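Local coordinates for fatty acid/retinol binding protein protein 7, isoform A, confirmed BY transcript evidence (Caenorhabditis elegans, PDB 2W9Y) that probably binds fatty acids such as oleic acid, and retinoids, as a small helical lipid carrier of the nematode fatty-acid and retinol-binding family, at residues Lys75-Leu80 with Asn134-Ile138; Met3-Leu8 with Thr98-Thr103. All blocks are in the same frame, centred on the assembly; numbering follows the deposited sequence.

Contact 1 of 2, residues Lys75-Leu80 with Asn134-Ile138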
ATOM      1  N   LYS A  75       2.336 -11.853  -4.304  1.00 15.42           N
ATOM      2  CA  LYS A  75       3.401 -12.816  -4.036  1.00 15.95           C
ATOM      3  C   LYS A  75       3.630 -12.839  -2.527  1.00 13.65           C
ATOM      4  O   LYS A  75       4.016 -13.861  -1.960  1.00 13.62           O
ATOM      5  CB  LYS A  75       4.687 -12.394  -4.776  1.00 17.19           C
ATOM      6  CG  LYS A  75       5.809 -13.347  -4.520  1.00 23.06           C
ATOM      7  CD  LYS A  75       6.881 -13.396  -5.613  1.00 27.73           C
ATOM      8  CE  LYS A  75       7.771 -14.622  -5.371  1.00 27.87           C
ATOM      9  NZ  LYS A  75       7.359 -15.939  -5.982  1.00 22.64           N
ATOM     10  N   ARG A  76       3.404 -11.700  -1.881  1.00 11.78           N
ATOM     11  CA  ARG A  76       3.804 -11.542  -0.480  1.00 10.11           C
ATOM     12  C   ARG A  76       2.919 -12.423   0.396  1.00  9.60           C
ATOM     13  O   ARG A  76       3.210 -12.648   1.539  1.00 11.00           O
ATOM     14  CB  ARG A  76       3.642 -10.071  -0.058  1.00  7.72           C
ATOM     15  CG  ARG A  76       4.712  -9.143  -0.763  1.00  7.26           C
ATOM     16  CD  ARG A  76       4.377  -7.706  -0.602  1.00  8.09           C
ATOM     17  NE  ARG A  76       5.424  -6.857  -1.288  1.00  9.68           N
ATOM     18  CZ  ARG A  76       6.565  -6.444  -0.716  1.00  9.01           C
ATOM     19  NH1 ARG A  76       6.872  -6.688   0.575  1.00 12.06           N
ATOM     20  NH2 ARG A  76       7.422  -5.711  -1.446  1.00  9.55           N
ATOM     21  N   LEU A  77       1.775 -12.835  -0.116  1.00  9.09           N
ATOM     22  CA  LEU A  77       0.878 -13.666   0.732  1.00  9.78           C
ATOM     23  C   LEU A  77       1.168 -15.177   0.636  1.00  9.59           C
ATOM     24  O   LEU A  77       0.659 -16.005   1.450  1.00  9.91           O
ATOM     25  CB  LEU A  77      -0.605 -13.392   0.395  1.00 10.23           C
ATOM     26  CG  LEU A  77      -1.078 -11.936   0.475  1.00 11.25           C
ATOM     27  CD1 LEU A  77      -2.533 -11.797   0.062  1.00 15.15           C
ATOM     28  CD2 LEU A  77      -0.945 -11.507   1.889  1.00 11.30           C
ATOM     29  N   ASP A  78       1.963 -15.564  -0.328  1.00 10.03           N
ATOM     30  CA  ASP A  78       2.159 -17.028  -0.581  1.00 10.76           C
ATOM     31  C   ASP A  78       2.720 -17.837   0.582  1.00 11.70           C
ATOM     32  O   ASP A  78       3.727 -17.445   1.200  1.00 10.72           O
ATOM     33  CB  ASP A  78       3.058 -17.282  -1.842  1.00 12.19           C
ATOM     34  CG  ASP A  78       2.340 -16.940  -3.169  1.00 18.34           C
ATOM     35  OD1 ASP A  78       1.079 -16.779  -3.199  1.00 20.71           O
ATOM     36  OD2 ASP A  78       3.052 -16.817  -4.218  1.00 24.51           O
ATOM     37  N   GLY A  79       2.088 -18.993   0.876  1.00 10.28           N
ATOM     38  CA  GLY A  79       2.636 -19.879   1.894  1.00 11.12           C
ATOM     39  C   GLY A  79       2.438 -19.536   3.350  1.00 10.28           C
ATOM     40  O   GLY A  79       2.759 -20.377   4.240  1.00 11.43           O
ATOM     41  N   LEU A  80       1.876 -18.338   3.599  1.00  9.91           N
ATOM     42  CA  LEU A  80       1.602 -17.874   4.946  1.00 11.19           C
ATOM     43  C   LEU A  80       0.466 -18.637   5.627  1.00 11.15           C
ATOM     44  O   LEU A  80      -0.442 -19.088   4.939  1.00 12.38           O
ATOM     45  CB  LEU A  80       1.309 -16.365   4.972  1.00 10.22           C
ATOM     46  CG  LEU A  80       2.393 -15.370   4.522  1.00 10.17           C
ATOM     47  CD1 LEU A  80       1.881 -13.903   4.575  1.00 10.33           C
ATOM     48  CD2 LEU A  80       3.652 -15.534   5.406  1.00 12.38           C
ATOM     49  N   ASN A 134       8.828 -13.237   3.554  1.00  5.90           N
ATOM     50  CA  ASN A 134       8.052 -12.802   2.404  1.00  7.26           C
ATOM     51  C   ASN A 134       8.140 -11.270   2.095  1.00  7.57           C
ATOM     52  O   ASN A 134       7.759 -10.821   0.992  1.00  9.64           O
ATOM     53  CB  ASN A 134       6.584 -13.199   2.577  1.00  7.58           C
ATOM     54  CG  ASN A 134       6.275 -14.624   2.105  1.00  9.60           C
ATOM     55  OD1 ASN A 134       7.187 -15.360   1.717  1.00 13.34           O
ATOM     56  ND2 ASN A 134       4.969 -14.995   2.053  1.00  9.57           N
ATOM     57  N   ASN A 135       8.514 -10.469   3.088  1.00  7.20           N
ATOM     58  CA  ASN A 135       8.553  -8.980   2.971  1.00  6.98           C
ATOM     59  C   ASN A 135       9.872  -8.461   3.601  1.00  8.09           C
ATOM     60  O   ASN A 135       9.836  -7.812   4.608  1.00 10.02           O
ATOM     61  CB  ASN A 135       7.363  -8.360   3.771  1.00  5.68           C
ATOM     62  CG  ASN A 135       6.010  -8.900   3.336  1.00  5.34           C
ATOM     63  OD1 ASN A 135       5.350  -8.331   2.449  1.00  9.74           O
ATOM     64  ND2 ASN A 135       5.558 -10.043   3.997  1.00  8.85           N
ATOM     65  N   PRO A 136      11.036  -8.777   3.022  1.00  8.67           N
ATOM     66  CA  PRO A 136      12.336  -8.437   3.640  1.00  8.60           C
ATOM     67  C   PRO A 136      12.552  -6.921   3.570  1.00  9.71           C
ATOM     68  O   PRO A 136      13.394  -6.392   4.300  1.00  9.25           O
ATOM     69  CB  PRO A 136      13.373  -9.171   2.753  1.00 10.13           C
ATOM     70  CG  PRO A 136      12.599  -9.508   1.472  1.00 10.37           C
ATOM     71  CD  PRO A 136      11.168  -9.587   1.792  1.00  8.61           C
ATOM     72  N   ASP A 137      11.714  -6.236   2.778  1.00  7.97           N
ATOM     73  CA  ASP A 137      11.841  -4.758   2.604  1.00  8.34           C
ATOM     74  C   ASP A 137      11.005  -3.954   3.610  1.00  7.02           C
ATOM     75  O   ASP A 137      11.124  -2.715   3.688  1.00  9.38           O
ATOM     76  CB  ASP A 137      11.416  -4.351   1.178  1.00  7.85           C
ATOM     77  CG  ASP A 137      10.037  -4.871   0.814  1.00 10.10           C
ATOM     78  OD1 ASP A 137       9.583  -5.937   1.386  1.00  8.16           O
ATOM     79  OD2 ASP A 137       9.423  -4.259  -0.076  1.00  9.48           O
ATOM     80  N   ILE A 138      10.169  -4.633   4.386  1.00  7.62           N
ATOM     81  CA  ILE A 138       9.315  -3.960   5.362  1.00  7.42           C
ATOM     82  C   ILE A 138       9.903  -3.987   6.785  1.00  9.40           C
ATOM     83  O   ILE A 138      10.477  -4.969   7.188  1.00  9.78           O
ATOM     84  CB  ILE A 138       7.913  -4.676   5.347  1.00  7.51           C
ATOM     85  CG1 ILE A 138       7.196  -4.227   4.068  1.00  8.01           C
ATOM     86  CG2 ILE A 138       7.061  -4.356   6.629  1.00  7.36           C
ATOM     87  CD1 ILE A 138       5.713  -4.818   3.925  1.00 11.30           C
TER
HETATM   88  O   HOH W   1       2.744 -10.706   3.556  1.00 16.83           O

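Contact 2 of 2, residues Met3-Leu8 with Thr98-Thr103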
ATOM      1  N   MET A   3       3.613  13.289  -5.531  1.00 19.36           N
ATOM      2  CA  MET A   3       2.931  12.598  -4.439  1.00 19.62           C
ATOM      3  C   MET A   3       3.207  13.000  -2.987  1.00 20.87           C
ATOM      4  O   MET A   3       2.321  12.865  -2.134  1.00 23.71           O
ATOM      5  CB  MET A   3       3.048  11.095  -4.624  1.00 19.14           C
ATOM      6  CG  MET A   3       2.200  10.634  -5.801  1.00 19.25           C
ATOM      7  SD  MET A   3       0.407  10.686  -5.405  1.00 24.07           S
ATOM      8  CE  MET A   3       0.344   9.532  -4.030  1.00 23.57           C
ATOM      9  N   SER A   4       4.401  13.477  -2.676  1.00 20.96           N
ATOM     10  CA  SER A   4       4.761  13.840  -1.294  1.00 18.83           C
ATOM     11  C   SER A   4       4.798  12.602  -0.343  1.00 17.02           C
ATOM     12  O   SER A   4       4.454  12.718   0.833  1.00 14.73           O
ATOM     13  CB  SER A   4       3.820  14.907  -0.685  1.00 19.69           C
ATOM     14  OG  SER A   4       3.659  16.097  -1.449  1.00 22.92           O
ATOM     15  N   VAL A   5       5.252  11.454  -0.819  1.00 15.76           N
ATOM     16  CA  VAL A   5       5.461  10.269   0.092  1.00 15.44           C
ATOM     17  C   VAL A   5       6.332  10.553   1.312  1.00 14.57           C
ATOM     18  O   VAL A   5       6.123  10.010   2.394  1.00 14.65           O
ATOM     19  CB  VAL A   5       6.125   9.100  -0.678  1.00 18.00           C
ATOM     20  CG1 VAL A   5       6.671   8.058   0.310  1.00 16.68           C
ATOM     21  CG2 VAL A   5       5.051   8.442  -1.625  1.00 20.97           C
ATOM     22  N   ALA A   6       7.319  11.414   1.152  1.00 13.94           N
ATOM     23  CA  ALA A   6       8.221  11.701   2.242  1.00 12.92           C
ATOM     24  C   ALA A   6       7.547  12.411   3.404  1.00 12.56           C
ATOM     25  O   ALA A   6       8.067  12.395   4.536  1.00 12.92           O
ATOM     26  CB  ALA A   6       9.375  12.556   1.736  1.00 15.15           C
ATOM     27  N   SER A   7       6.396  13.021   3.147  1.00 11.70           N
ATOM     28  CA  SER A   7       5.675  13.755   4.186  1.00 12.14           C
ATOM     29  C   SER A   7       4.907  12.814   5.157  1.00 11.68           C
ATOM     30  O   SER A   7       4.393  13.283   6.207  1.00 10.92           O
ATOM     31  CB  SER A   7       4.675  14.712   3.549  1.00 14.28           C
ATOM     32  OG  SER A   7       3.707  13.927   2.825  1.00 17.97           O
ATOM     33  N   LEU A   8       4.823  11.526   4.805  1.00 10.05           N
ATOM     34  CA  LEU A   8       4.104  10.537   5.617  1.00 10.82           C
ATOM     35  C   LEU A   8       4.842  10.315   6.950  1.00 11.49           C
ATOM     36  O   LEU A   8       6.045  10.482   7.023  1.00 10.58           O
ATOM     37  CB  LEU A   8       3.995   9.180   4.881  1.00 10.10           C
ATOM     38  CG  LEU A   8       3.102   9.194   3.649  1.00 10.86           C
ATOM     39  CD1 LEU A   8       3.101   7.787   3.053  1.00 10.41           C
ATOM     40  CD2 LEU A   8       1.672   9.550   4.148  1.00 11.96           C
ATOM     41  N   THR A  98      -3.828   4.819   3.155  1.00 10.88           N
ATOM     42  CA  THR A  98      -2.897   5.916   3.189  1.00 12.91           C
ATOM     43  C   THR A  98      -2.603   6.539   1.860  1.00 13.27           C
ATOM     44  O   THR A  98      -2.597   7.782   1.728  1.00 13.83           O
ATOM     45  CB  THR A  98      -1.542   5.424   3.790  1.00 12.71           C
ATOM     46  OG1 THR A  98      -1.781   4.955   5.116  1.00 15.28           O
ATOM     47  CG2 THR A  98      -0.537   6.535   3.873  1.00 14.14           C
ATOM     48  N   LEU A  99      -2.283   5.701   0.885  1.00 13.24           N
ATOM     49  CA  LEU A  99      -1.912   6.188  -0.420  1.00 14.99           C
ATOM     50  C   LEU A  99      -3.085   6.893  -1.066  1.00 14.82           C
ATOM     51  O   LEU A  99      -2.912   7.948  -1.703  1.00 12.65           O
ATOM     52  CB  LEU A  99      -1.447   5.049  -1.309  1.00 15.32           C
ATOM     53  CG  LEU A  99      -0.593   5.343  -2.554  1.00 21.16           C
ATOM     54  CD1 LEU A  99       0.517   6.398  -2.311  1.00 20.96           C
ATOM     55  CD2 LEU A  99       0.050   4.018  -3.032  1.00 22.81           C
ATOM     56  N   CYS A 100      -4.283   6.370  -0.837  1.00 15.11           N
ATOM     57  CA  CYS A 100      -5.517   7.048  -1.307  1.00 17.36           C
ATOM     58  C   CYS A 100      -5.648   8.443  -0.635  1.00 16.39           C
ATOM     59  O   CYS A 100      -5.865   9.434  -1.279  1.00 15.67           O
ATOM     60  CB  CYS A 100      -6.758   6.200  -1.013  1.00 19.12           C
ATOM     61  SG  CYS A 100      -8.304   7.001  -1.511  1.00 27.81           S
ATOM     62  N   SER A 101      -5.419   8.522   0.663  1.00 15.55           N
ATOM     63  CA  SER A 101      -5.600   9.799   1.388  1.00 13.69           C
ATOM     64  C   SER A 101      -4.553  10.797   0.916  1.00 13.54           C
ATOM     65  O   SER A 101      -4.868  11.996   0.748  1.00 14.35           O
ATOM     66  CB  SER A 101      -5.467   9.535   2.888  1.00 13.25           C
ATOM     67  OG  SER A 101      -6.585   8.729   3.289  1.00 14.17           O
ATOM     68  N   LEU A 102      -3.321  10.319   0.724  1.00 13.77           N
ATOM     69  CA  LEU A 102      -2.231  11.145   0.301  1.00 15.24           C
ATOM     70  C   LEU A 102      -2.596  11.726  -1.062  1.00 16.68           C
ATOM     71  O   LEU A 102      -2.411  12.938  -1.321  1.00 17.30           O
ATOM     72  CB  LEU A 102      -0.883  10.340   0.308  1.00 15.27           C
ATOM     73  CG  LEU A 102       0.375  11.151  -0.007  1.00 16.27           C
ATOM     74  CD1 LEU A 102       0.600  12.341   0.935  1.00 16.86           C
ATOM     75  CD2 LEU A 102       1.631  10.211  -0.155  1.00 16.84           C
ATOM     76  N   THR A 103      -3.172  10.898  -1.918  1.00 16.63           N
ATOM     77  CA  THR A 103      -3.502  11.334  -3.278  1.00 17.52           C
ATOM     78  C   THR A 103      -4.614  12.405  -3.267  1.00 18.08           C
ATOM     79  O   THR A 103      -4.534  13.393  -3.998  1.00 19.61           O
ATOM     80  CB  THR A 103      -3.941  10.135  -4.147  1.00 17.33           C
ATOM     81  OG1 THR A 103      -2.827   9.225  -4.259  1.00 19.60           O
ATOM     82  CG2 THR A 103      -4.425  10.648  -5.535  1.00 17.52           C
TER

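Contact 1 of 2, residues Lys75-Leu80 with Asn134-Ile138
Arg76 and Asp137 meet end-on, and their salt bridge illustrates how one arginine can pin a chain terminus to an interhelical loop. Arg76 NH1 reaches Asp137 OD1 on its syn side at 2.9 Å, Arg76 NH2 reaches Asp137 OD2 at 2.8 Å, and the guanidinium and carboxylate planes lie only 29° apart. The second hydrogen of Arg76 NH1 goes to Asn135 OD1 (2.9 Å), again in the guanidinium plane, in a nearly straight bond (168°). The side chain, extended from CG to NE, lays its methylenes past that same oxygen, with Arg76 CD 3.3 Å from Asn135 OD1. A second tight spot lies at the turn itself, where Asn134 ND2 bridges two backbone carbonyls: Asp78 O at 2.9 Å, in the amide plane, and Arg76 O, approached from above its carbonyl plane through a more bent bond (135°). A water links Arg76 O to Asn135 ND2, which also bonds to Leu131 O. Leu80 closes on the Asn134 amide from the opposite direction and also packs on Ala130 and Leu131. The looser side is that of the exposed Lys75 and Asp78 side chains. Cutting Arg76 back to an alanine is likely to leave the Asp137 carboxylate without its charged mate and Asn135 OD1 without the NH1 donor. Since Arg76 NH2 also pairs with Glu19, and Thr18 bonds to Asp137 OD2, the network probably favours the ionised forms of Arg76 and Asp137.

Contact 2 of 2, residues Met3-Leu8 with Thr98-Thr103
Leu102 pushes its isobutyl group against the backbone of the N-terminal segment: Leu102 CG and CD2 both lie 3.4 Å from Met3 O, while CD2 also meets Val5 CA at 3.8 Å. With CG anti to the backbone N (chi1 -175°), the side chain projects from the helix into the bend formed by Met3, Ser4 and Val5. Beside it, the Met3 chain, bent at chi2 and chi3, curls its terminal methyl back to the helix, where Met3 CE touches Leu99 CD1 at 3.6 Å and comes within 3.2 Å of Thr103 OG1. At the other end, Leu8 CD2 rests on Thr98 CG2 at 3.7 Å. In the all-helical fold of this fatty-acid and retinol-binding family, the N-terminal segment thus packs on helix 82-104 mainly through Met3 and Leu8, which flank a 3-10 turn at residues 5-7. Behind these contacts, Leu99 O takes two donors from opposite faces of its plane, Thr103 N and Thr103 OG1 (2.9 Å), and the latter bond sets the hydroxyl beside the methionine methyl. Thr98 OG1 turns back in the same manner to Met94 O, presenting its methyl to Leu8. Farther out, Val5 packs on Leu21 and Ser24 of helix 18-26, which Leu99 also touches, while Thr103 leans on Leu35 and Phe39 of helix 32-39.

Overall arrangement
Contacts 1 and 2 hold the two chain ends by different chemistry: contact 1 fastens the C-terminal tail through charges and amides, contact 2 the N-terminal segment through apolar packing. They lie on opposite sides of the chain's centre, with their own centres 23 Å apart and nearest atoms about 12 Å apart. Helix 82-104 relates them, since Leu77 and Leu80 touch its early part at Ala88 and Val85, whereas residues 98-103 form part of contact 2. Helix 18-26 also serves both, through Thr18 and Glu19 at one and Leu21 and Ser24 at the other. A sulfate about 4 Å from the Ser4 side chain, at contact 2, probably comes from the crystallisation liquor.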